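Local atomic coordinates of AT5G66160 protein (Arabidopsis thaliana, PDB entry 7BVW), a protein that acts through its RING-H2 domain as an E3 ligase essential for post-Golgi trafficking and probably serves as a sorting receptor for protein storage vacuole cargo. Residues A[6-11]-A[61-66]; A[10-15]-A[43-48]; A[36-41]-A[52-57]; A[47-52]-A[70-75]. All coordinates share one frame; numbering follows the deposited sequence.

From the N terminus, the segment 6-15 meets the fold twice: contact 1 closes the longest loop, bringing helix 8-11 and the residues before it to the end of helix 55-65, and contact 2 starts from the same stretch but stops earlier, at strand 43-46 and the turn after it. Contact 3, between the 36-41 loop and strand 52-54 with the start of helix 55-65, falls wholly within the span of contact 1 and crosses contact 2. Contact 4 begins at 47-52, where contact 2 ends, and crosses both contact 1 and contact 3 on its way to 70-75. Contacts 3 and 4 hold one zinc ion each, on opposite sides of the chain's centre.

Contact 1 (A[6-11]-A[61-66]); sequences LDAKLV and WLTKWG
L6 ties the N-terminal arm to helix 55-65 by its backbone: L6 N donates to L62 O at 2.9 Å, nearly straight (159° at the hydrogen), arriving in the carbonyl plane. The acceptor is probably left available by the pi-type turn into which the helix widens here, since G66 N bonds to W61 O at 2.8 Å instead. L6 CB lies 3.6 Å from the same L62 O. A second polar link runs through a water that donates both to L6 O, at 2.8 Å, and to T63 O, so each end of the L6 backbone is fastened to the same helical turn.

The side-chain packing is apolar. T63 presents its methyl to helix 8-11: CG2 lies 3.8 Å from A8 CA and 3.9 Å from V11 CG2. This follows from chi1 of 58°, which sets OG1 between the backbone N and the carbonyl carbon, directed back along its own helix to D59 O, and leaves CG2 for the packing. V11 crosses L62 at a slant, its CG2 against L62 CB and its CG1 4.1 Å from L62 CD1. The L6 side chain also touches T67 and I76.

Helix 55-65 is the central helix of the RING finger, which begins right after H54 and carries C57, and this contact docks the short helix 8-11 onto its last part.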
loop_
_atom_site.group_PDB
_atom_site.type_symbol
_atom_site.label_atom_id
_atom_site.label_comp_id
_atom_site.label_asym_id
_atom_site.label_seq_id
_atom_site.Cartn_x
_atom_site.Cartn_y
_atom_site.Cartn_z
ATOM N N LEU A 6 -11.511 5.888 -1.096
ATOM C CA LEU A 6 -11.465 5.349 -2.447
ATOM C C LEU A 6 -12.335 4.104 -2.552
ATOM O O LEU A 6 -12.444 3.326 -1.599
ATOM C CB LEU A 6 -10.030 5.010 -2.854
ATOM C CG LEU A 6 -9.091 6.193 -3.072
ATOM C CD1 LEU A 6 -7.715 5.698 -3.464
ATOM C CD2 LEU A 6 -9.649 7.126 -4.135
ATOM N N ASP A 7 -12.947 3.919 -3.720
ATOM C CA ASP A 7 -13.748 2.728 -3.968
ATOM C C ASP A 7 -12.874 1.483 -3.885
ATOM O O ASP A 7 -11.796 1.425 -4.482
ATOM C CB ASP A 7 -14.420 2.821 -5.340
ATOM N N ALA A 8 -13.344 0.488 -3.127
ATOM C CA ALA A 8 -12.545 -0.711 -2.887
ATOM C C ALA A 8 -12.246 -1.451 -4.184
ATOM O O ALA A 8 -11.168 -2.036 -4.338
ATOM C CB ALA A 8 -13.263 -1.628 -1.896
ATOM N N LYS A 9 -13.193 -1.442 -5.128
ATOM C CA LYS A 9 -12.966 -2.099 -6.410
ATOM C C LYS A 9 -11.794 -1.474 -7.157
ATOM O O LYS A 9 -11.113 -2.158 -7.930
ATOM C CB LYS A 9 -14.231 -2.038 -7.264
ATOM N N LEU A 10 -11.543 -0.182 -6.937
ATOM C CA LEU A 10 -10.387 0.471 -7.539
ATOM C C LEU A 10 -9.109 0.143 -6.778
ATOM O O LEU A 10 -8.074 -0.148 -7.387
ATOM C CB LEU A 10 -10.606 1.982 -7.588
ATOM C CG LEU A 10 -10.689 2.596 -8.985
ATOM C CD1 LEU A 10 -11.868 2.026 -9.748
ATOM C CD2 LEU A 10 -10.790 4.109 -8.895
ATOM N N VAL A 11 -9.167 0.185 -5.444
ATOM C CA VAL A 11 -7.989 -0.097 -4.628
ATOM C C VAL A 11 -7.469 -1.503 -4.890
ATOM O O VAL A 11 -6.254 -1.742 -4.863
ATOM C CB VAL A 11 -8.315 0.113 -3.136
ATOM C CG1 VAL A 11 -7.094 -0.167 -2.266
ATOM C CG2 VAL A 11 -8.824 1.522 -2.905
ATOM N N TRP A 61 -6.551 1.487 4.875
ATOM C CA TRP A 61 -6.324 2.927 4.934
ATOM C C TRP A 61 -7.024 3.646 3.787
ATOM O O TRP A 61 -7.676 4.675 3.990
ATOM C CB TRP A 61 -4.826 3.227 4.913
ATOM C CG TRP A 61 -4.527 4.689 4.793
ATOM C CD1 TRP A 61 -4.144 5.360 3.668
ATOM C CD2 TRP A 61 -4.605 5.667 5.836
ATOM N NE1 TRP A 61 -3.970 6.694 3.947
ATOM C CE2 TRP A 61 -4.244 6.908 5.272
ATOM C CE3 TRP A 61 -4.936 5.614 7.192
ATOM C CZ2 TRP A 61 -4.209 8.085 6.016
ATOM C CZ3 TRP A 61 -4.901 6.782 7.929
ATOM C CH2 TRP A 61 -4.541 8.003 7.339
ATOM N N LEU A 62 -6.902 3.113 2.573
ATOM C CA LEU A 62 -7.410 3.812 1.398
ATOM C C LEU A 62 -8.925 3.716 1.265
ATOM O O LEU A 62 -9.541 4.605 0.665
ATOM C CB LEU A 62 -6.738 3.270 0.133
ATOM C CG LEU A 62 -5.251 3.591 -0.049
ATOM C CD1 LEU A 62 -4.738 3.066 -1.385
ATOM C CD2 LEU A 62 -5.020 5.090 0.068
ATOM N N THR A 63 -9.545 2.663 1.797
ATOM C CA THR A 63 -10.987 2.498 1.654
ATOM C C THR A 63 -11.775 3.099 2.811
ATOM O O THR A 63 -12.953 3.434 2.640
ATOM C CB THR A 63 -11.348 1.013 1.524
ATOM O OG1 THR A 63 -10.882 0.296 2.674
ATOM C CG2 THR A 63 -10.717 0.419 0.275
ATOM N N LYS A 64 -11.155 3.250 3.979
ATOM C CA LYS A 64 -11.866 3.698 5.167
ATOM C C LYS A 64 -11.396 5.037 5.717
ATOM O O LYS A 64 -12.212 5.775 6.275
ATOM C CB LYS A 64 -11.754 2.644 6.278
ATOM C CG LYS A 64 -12.404 1.309 5.941
ATOM C CD LYS A 64 -12.280 0.324 7.095
ATOM C CE LYS A 64 -12.850 -1.037 6.720
ATOM N NZ LYS A 64 -12.721 -2.017 7.834
ATOM N N TRP A 65 -10.121 5.383 5.566
ATOM C CA TRP A 65 -9.561 6.509 6.305
ATOM C C TRP A 65 -9.054 7.644 5.430
ATOM O O TRP A 65 -9.261 8.812 5.774
ATOM C CB TRP A 65 -8.425 6.020 7.216
ATOM C CG TRP A 65 -8.889 5.070 8.280
ATOM C CD1 TRP A 65 -8.962 3.709 8.190
ATOM C CD2 TRP A 65 -9.355 5.410 9.593
ATOM N NE1 TRP A 65 -9.439 3.183 9.366
ATOM C CE2 TRP A 65 -9.687 4.205 10.244
ATOM C CE3 TRP A 65 -9.519 6.618 10.284
ATOM C CZ2 TRP A 65 -10.172 4.172 11.547
ATOM C CZ3 TRP A 65 -9.999 6.581 11.580
ATOM C CH2 TRP A 65 -10.318 5.366 12.198
ATOM N N GLY A 66 -8.392 7.353 4.308
ATOM C CA GLY A 66 -7.799 8.416 3.521
ATOM C C GLY A 66 -7.792 8.127 2.034
ATOM O O GLY A 66 -8.193 7.054 1.576
HETATM O O HOH W 1 -14.234 3.072 0.538
#

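Contact 2 (A[10-15]-A[43-48]); sequences LVHTLP and SLRLLP
R45 reaches out from its strand and lays its guanidinium across the turn at 11-14, with V11 O over the centre of one face at 3.8 Å and H12 CA on that same face. The chain bends at chi3 (-147°), bringing that face against the turn. The H12 side chain crosses it obliquely, the ring and guanidinium planes 24° apart, and H12 CD2 is 3.9 Å from R45 NH2. R45 NH1 gives a weak bond to L14 O at 3.1 Å, and a water in the guanidinium plane joins NH1 to H12 O. The strongest partner is D59, whose carboxylate makes a salt bridge with NE. A leucine in this place would probably leave D59 without its counter-charge and cost the turn both the weak NH1 bond to L14 O and the water link to H12 O.

Behind the polar end, L14 packs its CB against R45 CD at 3.9 Å. The L14 side chain also slants across L47, with L14 CD1 3.7 Å from L47 CD2. P15 O receives L46 N at 3.0 Å, a straight bond (163°) with the donor tilted out of the carbonyl plane, and R45 CA adds a CH contact to the same oxygen.

The P15-L46 bond leads into strand 16-18, which pairs with strand 43-46 through L44 and F17. On the other side of strand 43-46, R45 bonds by its backbone to F53 of strand 52-54, while its side chain rests on L55 and I58 of helix 55-65.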
loop_
_atom_site.group_PDB
_atom_site.type_symbol
_atom_site.label_atom_id
_atom_site.label_comp_id
_atom_site.label_asym_id
_atom_site.label_seq_id
_atom_site.Cartn_x
_atom_site.Cartn_y
_atom_site.Cartn_z
ATOM N N LEU A 10 -11.543 -0.182 -6.937
ATOM C CA LEU A 10 -10.387 0.471 -7.539
ATOM C C LEU A 10 -9.109 0.143 -6.778
ATOM O O LEU A 10 -8.074 -0.148 -7.387
ATOM C CB LEU A 10 -10.606 1.982 -7.588
ATOM C CG LEU A 10 -10.689 2.596 -8.985
ATOM C CD1 LEU A 10 -11.868 2.026 -9.748
ATOM C CD2 LEU A 10 -10.790 4.109 -8.895
ATOM N N VAL A 11 -9.167 0.185 -5.444
ATOM C CA VAL A 11 -7.989 -0.097 -4.628
ATOM C C VAL A 11 -7.469 -1.503 -4.890
ATOM O O VAL A 11 -6.254 -1.742 -4.863
ATOM C CB VAL A 11 -8.315 0.113 -3.136
ATOM C CG1 VAL A 11 -7.094 -0.167 -2.266
ATOM C CG2 VAL A 11 -8.824 1.522 -2.905
ATOM N N HIS A 12 -8.366 -2.448 -5.170
ATOM C CA HIS A 12 -7.997 -3.842 -5.370
ATOM C C HIS A 12 -7.298 -4.097 -6.701
ATOM O O HIS A 12 -6.837 -5.221 -6.929
ATOM C CB HIS A 12 -9.242 -4.728 -5.251
ATOM C CG HIS A 12 -9.869 -4.704 -3.890
ATOM N ND1 HIS A 12 -11.144 -5.167 -3.645
ATOM C CD2 HIS A 12 -9.393 -4.268 -2.701
ATOM C CE1 HIS A 12 -11.426 -5.017 -2.363
ATOM N NE2 HIS A 12 -10.378 -4.475 -1.768
ATOM N N THR A 13 -7.200 -3.097 -7.578
ATOM C CA THR A 13 -6.447 -3.243 -8.816
ATOM C C THR A 13 -5.005 -2.768 -8.689
ATOM O O THR A 13 -4.220 -2.966 -9.624
ATOM C CB THR A 13 -7.128 -2.478 -9.958
ATOM O OG1 THR A 13 -7.103 -1.072 -9.675
ATOM C CG2 THR A 13 -8.569 -2.935 -10.129
ATOM N N LEU A 14 -4.648 -2.145 -7.566
ATOM C CA LEU A 14 -3.279 -1.708 -7.348
ATOM C C LEU A 14 -2.328 -2.904 -7.394
ATOM O O LEU A 14 -2.707 -4.025 -7.039
ATOM C CB LEU A 14 -3.157 -0.993 -6.006
ATOM C CG LEU A 14 -3.569 0.479 -5.973
ATOM C CD1 LEU A 14 -3.694 0.958 -4.540
ATOM C CD2 LEU A 14 -2.557 1.333 -6.728
ATOM N N PRO A 15 -1.087 -2.695 -7.835
ATOM C CA PRO A 15 -0.138 -3.811 -7.919
ATOM C C PRO A 15 0.134 -4.415 -6.550
ATOM O O PRO A 15 0.248 -3.708 -5.546
ATOM C CB PRO A 15 1.120 -3.162 -8.507
ATOM C CG PRO A 15 0.633 -1.920 -9.179
ATOM C CD PRO A 15 -0.507 -1.439 -8.340
ATOM N N SER A 43 1.835 -10.697 1.843
ATOM C CA SER A 43 1.316 -10.009 0.669
ATOM C C SER A 43 1.438 -8.504 0.860
ATOM O O SER A 43 1.005 -7.965 1.883
ATOM C CB SER A 43 -0.145 -10.387 0.414
ATOM O OG SER A 43 -0.260 -11.738 -0.005
ATOM N N LEU A 44 2.031 -7.833 -0.123
ATOM C CA LEU A 44 2.237 -6.396 -0.079
ATOM C C LEU A 44 1.568 -5.732 -1.275
ATOM O O LEU A 44 1.256 -6.378 -2.278
ATOM C CB LEU A 44 3.732 -6.042 -0.069
ATOM C CG LEU A 44 4.472 -5.988 1.271
ATOM C CD1 LEU A 44 4.560 -7.353 1.926
ATOM C CD2 LEU A 44 5.856 -5.409 1.055
ATOM N N ARG A 45 1.355 -4.425 -1.158
ATOM C CA ARG A 45 0.869 -3.610 -2.260
ATOM C C ARG A 45 1.796 -2.423 -2.464
ATOM O O ARG A 45 2.459 -1.962 -1.529
ATOM C CB ARG A 45 -0.557 -3.104 -2.016
ATOM C CG ARG A 45 -1.654 -4.023 -2.524
ATOM C CD ARG A 45 -2.904 -3.227 -2.870
ATOM N NE ARG A 45 -4.135 -3.969 -2.609
ATOM C CZ ARG A 45 -4.629 -4.910 -3.408
ATOM N NH1 ARG A 45 -3.991 -5.240 -4.523
ATOM N NH2 ARG A 45 -5.757 -5.530 -3.085
ATOM N N LEU A 46 1.833 -1.930 -3.697
ATOM C CA LEU A 46 2.672 -0.802 -4.071
ATOM C C LEU A 46 1.802 0.362 -4.522
ATOM O O LEU A 46 0.877 0.179 -5.322
ATOM C CB LEU A 46 3.646 -1.188 -5.186
ATOM C CG LEU A 46 4.627 -0.089 -5.585
ATOM C CD1 LEU A 46 5.555 0.230 -4.425
ATOM C CD2 LEU A 46 5.414 -0.486 -6.826
ATOM N N LEU A 47 2.099 1.548 -4.007
ATOM C CA LEU A 47 1.468 2.794 -4.408
ATOM C C LEU A 47 2.314 3.496 -5.460
ATOM O O LEU A 47 3.528 3.286 -5.534
ATOM C CB LEU A 47 1.274 3.706 -3.191
ATOM C CG LEU A 47 0.325 3.208 -2.094
ATOM C CD1 LEU A 47 0.045 4.309 -1.075
ATOM C CD2 LEU A 47 -0.977 2.683 -2.692
ATOM N N PRO A 48 1.709 4.344 -6.296
ATOM C CA PRO A 48 2.483 4.985 -7.375
ATOM C C PRO A 48 3.609 5.873 -6.880
ATOM O O PRO A 48 4.546 6.136 -7.644
ATOM C CB PRO A 48 1.424 5.794 -8.135
ATOM C CG PRO A 48 0.313 5.983 -7.161
ATOM C CD PRO A 48 0.289 4.730 -6.337
HETATM O O HOH W 2 -5.434 -7.434 -5.848
#

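Contact 3 (A[36-41]-A[52-57]); sequences EDYRFG and AFHLNC. With ZN (zinc ion), chain C.
A zinc-bound imidazole here takes the edge of a phenol ring on its face: Y38 meets H54 in a T-shaped stack, ring centroids 5.0 Å apart and planes at 87°. The touching edge is Y38 CD1 and CE1, with CD1 3.5 Å from H54 NE2 and CE1 passing over the rim of the imidazole. The two side chains slide past each other in opposite directions. Beyond the imidazole the phenol reaches the strand backbone: Y38 OH ends 2.9 Å from A52 O and 3.3 Å from F53 CA, while H54 N sits at the ring's edge, in its plane.

H54 uses both nitrogens. ND1 binds zinc at 2.3 Å, and NE2 is hydrogen-bonded to E42 OE1, a second-shell carboxylate that also accepts R39 N. With metal on one nitrogen and carboxylate on the other, the ring's rotation is fixed, and the carboxylate probably makes ND1 a more electron-rich ligand. H54 holds CG beside its backbone N (chi1 -80°), which swings the ring off the strand to the metal and the 36-41 loop. C57 SG, in the first turn of the helix, binds the ion at 2.4 Å; E36 CB lies at the margin, 4.4 Å from H54 CE1.

Y38 also meets F19 and L44. With C31 and C34 completing the sphere, this is the first zinc site of a RING-H2 finger, made of three cysteines and one histidine; H54 and C57, the site's second pair and the third of the finger, straddle the junction of strand 52-54 and helix 55-65.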
loop_
_atom_site.group_PDB
_atom_site.type_symbol
_atom_site.label_atom_id
_atom_site.label_comp_id
_atom_site.label_asym_id
_atom_site.label_seq_id
_atom_site.Cartn_x
_atom_site.Cartn_y
_atom_site.Cartn_z
ATOM N N GLU A 36 4.981 -3.395 11.918
ATOM C CA GLU A 36 5.539 -4.737 11.972
ATOM C C GLU A 36 6.502 -4.955 10.811
ATOM O O GLU A 36 6.244 -4.517 9.686
ATOM C CB GLU A 36 4.428 -5.788 11.930
ATOM C CG GLU A 36 3.349 -5.608 12.981
ATOM C CD GLU A 36 3.817 -5.987 14.374
ATOM O OE1 GLU A 36 4.891 -6.618 14.495
ATOM O OE2 GLU A 36 3.108 -5.656 15.348
ATOM N N ASP A 37 7.615 -5.628 11.091
ATOM C CA ASP A 37 8.553 -5.980 10.034
ATOM C C ASP A 37 7.934 -7.018 9.108
ATOM O O ASP A 37 7.265 -7.951 9.557
ATOM C CB ASP A 37 9.856 -6.521 10.623
ATOM C CG ASP A 37 10.574 -5.501 11.487
ATOM O OD1 ASP A 37 10.376 -4.290 11.260
ATOM O OD2 ASP A 37 11.334 -5.910 12.390
ATOM N N TYR A 38 8.155 -6.847 7.806
ATOM C CA TYR A 38 7.642 -7.809 6.840
ATOM C C TYR A 38 8.221 -9.193 7.105
ATOM O O TYR A 38 9.394 -9.338 7.462
ATOM C CB TYR A 38 7.975 -7.376 5.408
ATOM C CG TYR A 38 7.370 -6.056 4.971
ATOM C CD1 TYR A 38 5.993 -5.855 4.972
ATOM C CD2 TYR A 38 8.179 -5.017 4.525
ATOM C CE1 TYR A 38 5.443 -4.644 4.558
ATOM C CE2 TYR A 38 7.640 -3.808 4.110
ATOM C CZ TYR A 38 6.272 -3.629 4.127
ATOM O OH TYR A 38 5.739 -2.429 3.710
ATOM N N ARG A 39 7.384 -10.211 6.941
ATOM C CA ARG A 39 7.797 -11.599 7.065
ATOM C C ARG A 39 7.731 -12.275 5.702
ATOM O O ARG A 39 6.942 -11.885 4.837
ATOM C CB ARG A 39 6.919 -12.353 8.071
ATOM C CG ARG A 39 7.060 -11.879 9.516
ATOM C CD ARG A 39 6.351 -12.828 10.476
ATOM N NE ARG A 39 6.566 -12.471 11.878
ATOM C CZ ARG A 39 5.676 -11.841 12.641
ATOM N NH1 ARG A 39 5.967 -11.561 13.904
ATOM N NH2 ARG A 39 4.496 -11.495 12.144
ATOM N N PHE A 40 8.577 -13.286 5.519
ATOM C CA PHE A 40 8.636 -14.002 4.251
ATOM C C PHE A 40 7.273 -14.581 3.895
ATOM O O PHE A 40 6.636 -15.253 4.711
ATOM C CB PHE A 40 9.682 -15.117 4.325
ATOM C CG PHE A 40 9.638 -16.068 3.159
ATOM C CD1 PHE A 40 10.310 -15.777 1.984
ATOM C CD2 PHE A 40 8.927 -17.257 3.241
ATOM C CE1 PHE A 40 10.270 -16.649 0.912
ATOM C CE2 PHE A 40 8.882 -18.130 2.171
ATOM C CZ PHE A 40 9.556 -17.827 1.008
ATOM N N GLY A 41 6.824 -14.316 2.671
ATOM C CA GLY A 41 5.566 -14.832 2.183
ATOM C C GLY A 41 4.380 -13.909 2.352
ATOM O O GLY A 41 3.295 -14.226 1.847
ATOM N N ALA A 52 5.549 0.926 -0.328
ATOM C CA ALA A 52 4.856 -0.347 -0.238
ATOM C C ALA A 52 4.388 -0.603 1.188
ATOM O O ALA A 52 4.961 -0.099 2.158
ATOM C CB ALA A 52 5.751 -1.496 -0.712
ATOM N N PHE A 53 3.324 -1.395 1.301
ATOM C CA PHE A 53 2.734 -1.708 2.593
ATOM C C PHE A 53 2.215 -3.136 2.569
ATOM O O PHE A 53 2.114 -3.762 1.512
ATOM C CB PHE A 53 1.580 -0.757 2.940
ATOM C CG PHE A 53 1.918 0.699 2.802
ATOM C CD1 PHE A 53 1.787 1.345 1.583
ATOM C CD2 PHE A 53 2.343 1.430 3.898
ATOM C CE1 PHE A 53 2.093 2.686 1.457
ATOM C CE2 PHE A 53 2.649 2.772 3.774
ATOM C CZ PHE A 53 2.522 3.402 2.552
ATOM N N HIS A 54 1.882 -3.644 3.753
ATOM C CA HIS A 54 1.019 -4.812 3.842
ATOM C C HIS A 54 -0.246 -4.558 3.032
ATOM O O HIS A 54 -0.844 -3.481 3.119
ATOM C CB HIS A 54 0.662 -5.104 5.305
ATOM C CG HIS A 54 1.731 -5.828 6.064
ATOM N ND1 HIS A 54 2.060 -5.515 7.366
ATOM C CD2 HIS A 54 2.528 -6.864 5.712
ATOM C CE1 HIS A 54 3.023 -6.319 7.779
ATOM N NE2 HIS A 54 3.326 -7.147 6.794
ATOM N N LEU A 55 -0.637 -5.547 2.225
ATOM C CA LEU A 55 -1.821 -5.394 1.384
ATOM C C LEU A 55 -3.053 -5.065 2.221
ATOM O O LEU A 55 -3.806 -4.139 1.900
ATOM C CB LEU A 55 -2.043 -6.662 0.559
ATOM C CG LEU A 55 -3.243 -6.687 -0.394
ATOM C CD1 LEU A 55 -2.862 -7.414 -1.670
ATOM C CD2 LEU A 55 -4.466 -7.349 0.245
ATOM N N ASN A 56 -3.264 -5.804 3.313
ATOM C CA ASN A 56 -4.425 -5.558 4.163
ATOM C C ASN A 56 -4.349 -4.194 4.837
ATOM O O ASN A 56 -5.380 -3.552 5.071
ATOM C CB ASN A 56 -4.551 -6.661 5.213
ATOM C CG ASN A 56 -5.184 -7.916 4.661
ATOM O OD1 ASN A 56 -5.918 -7.872 3.675
ATOM N ND2 ASN A 56 -4.913 -9.046 5.303
ATOM N N CYS A 57 -3.140 -3.733 5.162
ATOM C CA CYS A 57 -3.000 -2.463 5.868
ATOM C C CYS A 57 -3.355 -1.285 4.968
ATOM O O CYS A 57 -4.136 -0.409 5.357
ATOM C CB CYS A 57 -1.578 -2.320 6.410
ATOM S SG CYS A 57 -1.222 -3.400 7.807
HETATM ZN ZN ZN C . 1.128 -3.515 7.941
#

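Contact 4 (A[47-52]-A[70-75]). With ZN (zinc ion), chain D.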
loop_
_atom_site.group_PDB
_atom_site.type_symbol
_atom_site.label_atom_id
_atom_site.label_comp_id
_atom_site.label_asym_id
_atom_site.label_seq_id
_atom_site.Cartn_x
_atom_site.Cartn_y
_atom_site.Cartn_z
ATOM N N LEU A 47 2.099 1.548 -4.007
ATOM C CA LEU A 47 1.468 2.794 -4.408
ATOM C C LEU A 47 2.314 3.496 -5.460
ATOM O O LEU A 47 3.528 3.286 -5.534
ATOM C CB LEU A 47 1.274 3.706 -3.191
ATOM C CG LEU A 47 0.325 3.208 -2.094
ATOM C CD1 LEU A 47 0.045 4.309 -1.075
ATOM C CD2 LEU A 47 -0.977 2.683 -2.692
ATOM N N PRO A 48 1.709 4.344 -6.296
ATOM C CA PRO A 48 2.483 4.985 -7.375
ATOM C C PRO A 48 3.609 5.873 -6.880
ATOM O O PRO A 48 4.546 6.136 -7.644
ATOM C CB PRO A 48 1.424 5.794 -8.135
ATOM C CG PRO A 48 0.313 5.983 -7.161
ATOM C CD PRO A 48 0.289 4.730 -6.337
ATOM N N CYS A 49 3.555 6.338 -5.634
ATOM C CA CYS A 49 4.620 7.151 -5.061
ATOM C C CYS A 49 5.832 6.330 -4.645
ATOM O O CYS A 49 6.784 6.904 -4.098
ATOM C CB CYS A 49 4.086 7.931 -3.860
ATOM S SG CYS A 49 3.237 6.888 -2.659
ATOM N N GLN A 50 5.806 5.012 -4.882
ATOM C CA GLN A 50 6.900 4.063 -4.655
ATOM C C GLN A 50 7.021 3.619 -3.201
ATOM O O GLN A 50 8.084 3.141 -2.791
ATOM C CB GLN A 50 8.255 4.605 -5.131
ATOM C CG GLN A 50 8.296 4.988 -6.604
ATOM C CD GLN A 50 7.891 3.848 -7.511
ATOM O OE1 GLN A 50 8.644 2.894 -7.706
ATOM N NE2 GLN A 50 6.689 3.936 -8.067
ATOM N N HIS A 51 5.961 3.744 -2.406
ATOM C CA HIS A 51 5.929 3.207 -1.051
ATOM C C HIS A 51 5.063 1.956 -1.015
ATOM O O HIS A 51 3.974 1.928 -1.598
ATOM C CB HIS A 51 5.394 4.236 -0.053
ATOM C CG HIS A 51 6.260 5.447 0.089
ATOM N ND1 HIS A 51 5.840 6.708 -0.274
ATOM C CD2 HIS A 51 7.525 5.592 0.549
ATOM C CE1 HIS A 51 6.804 7.578 -0.039
ATOM N NE2 HIS A 51 7.839 6.926 0.460
ATOM N N ALA A 52 5.549 0.926 -0.328
ATOM C CA ALA A 52 4.856 -0.347 -0.238
ATOM C C ALA A 52 4.388 -0.603 1.188
ATOM O O ALA A 52 4.961 -0.099 2.158
ATOM C CB ALA A 52 5.751 -1.496 -0.712
ATOM N N PRO A 70 -0.158 7.147 3.234
ATOM C CA PRO A 70 0.026 7.542 4.641
ATOM C C PRO A 70 1.460 7.901 5.012
ATOM O O PRO A 70 1.698 8.303 6.158
ATOM C CB PRO A 70 -0.445 6.297 5.409
ATOM C CG PRO A 70 -0.259 5.171 4.450
ATOM C CD PRO A 70 -0.536 5.735 3.091
ATOM N N VAL A 71 2.420 7.786 4.093
ATOM C CA VAL A 71 3.810 8.121 4.392
ATOM C C VAL A 71 4.149 9.492 3.824
ATOM O O VAL A 71 4.601 10.382 4.554
ATOM C CB VAL A 71 4.770 7.051 3.848
ATOM C CG1 VAL A 71 6.214 7.485 4.058
ATOM C CG2 VAL A 71 4.502 5.711 4.519
ATOM N N CYS A 72 3.934 9.676 2.521
ATOM C CA CYS A 72 4.310 10.910 1.844
ATOM C C CYS A 72 3.114 11.764 1.441
ATOM O O CYS A 72 3.310 12.841 0.864
ATOM C CB CYS A 72 5.158 10.597 0.606
ATOM S SG CYS A 72 4.242 9.890 -0.780
ATOM N N LYS A 73 1.890 11.312 1.722
ATOM C CA LYS A 73 0.659 12.068 1.480
ATOM C C LYS A 73 0.426 12.366 0.002
ATOM O O LYS A 73 -0.298 13.309 -0.337
ATOM C CB LYS A 73 0.631 13.365 2.300
ATOM C CG LYS A 73 0.468 13.132 3.800
ATOM N N HIS A 74 1.017 11.575 -0.889
ATOM C CA HIS A 74 0.716 11.682 -2.311
ATOM C C HIS A 74 -0.752 11.356 -2.552
ATOM O O HIS A 74 -1.207 10.248 -2.259
ATOM C CB HIS A 74 1.614 10.742 -3.112
ATOM C CG HIS A 74 1.131 10.480 -4.505
ATOM N ND1 HIS A 74 1.442 11.299 -5.569
ATOM C CD2 HIS A 74 0.358 9.487 -5.007
ATOM C CE1 HIS A 74 0.884 10.820 -6.667
ATOM N NE2 HIS A 74 0.220 9.723 -6.354
ATOM N N ASP A 75 -1.490 12.320 -3.090
ATOM C CA ASP A 75 -2.931 12.182 -3.238
ATOM C C ASP A 75 -3.281 11.338 -4.453
ATOM O O ASP A 75 -2.689 11.482 -5.526
ATOM C CB ASP A 75 -3.585 13.557 -3.354
ATOM C CG ASP A 75 -3.453 14.366 -2.085
ATOM O OD1 ASP A 75 -3.566 13.771 -0.991
ATOM O OD2 ASP A 75 -3.230 15.589 -2.180
HETATM ZN ZN ZN D . 4.045 7.572 -0.637
#
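The second zinc site of the RING finger's cross-brace is built where the 47-52 loop meets the 70-75 loop: C49 SG and C72 SG each bind the ion at 2.3 Å, H51 ND1 binds it at 2.0 Å, and C69 supplies the fourth bond. C49 aims its sulfur inward by placing SG between the backbone N and the carbonyl carbon (chi1 52°), and its CB lies 3.7 Å from C72 SG.

The H51 ring is flanked in two ways. V71 CG1 sits over one face in a CH-pi contact, 4.1 Å from the centroid and only 13° off the ring normal. C72 SG lies at the ring's edge, in plane, with C72 CB 3.5 Å from H51 CE1. Together with the ND1-zinc bond, these neighbours limit how the imidazole can turn. C72 SG also takes a weak bond from H74 N.

H74 packs beside C49. Its CB is 3.8 Å from C49 CB, and the H74 and P48 side chains cross at about a right angle, with H74 NE2 3.8 Å from P48 CG. An alanine here keeps the CB contact but takes away the ring that packs on P48 CG, and would probably leave C49 less shielded.

Toward the interior, L47 CD1 approaches P70 CD at a looser distance. P70 continues onto I58 and W61 of helix 55-65 and, with V71, onto F53 of strand 52-54, so the 70-75 loop packs on that helix and strand next to the site.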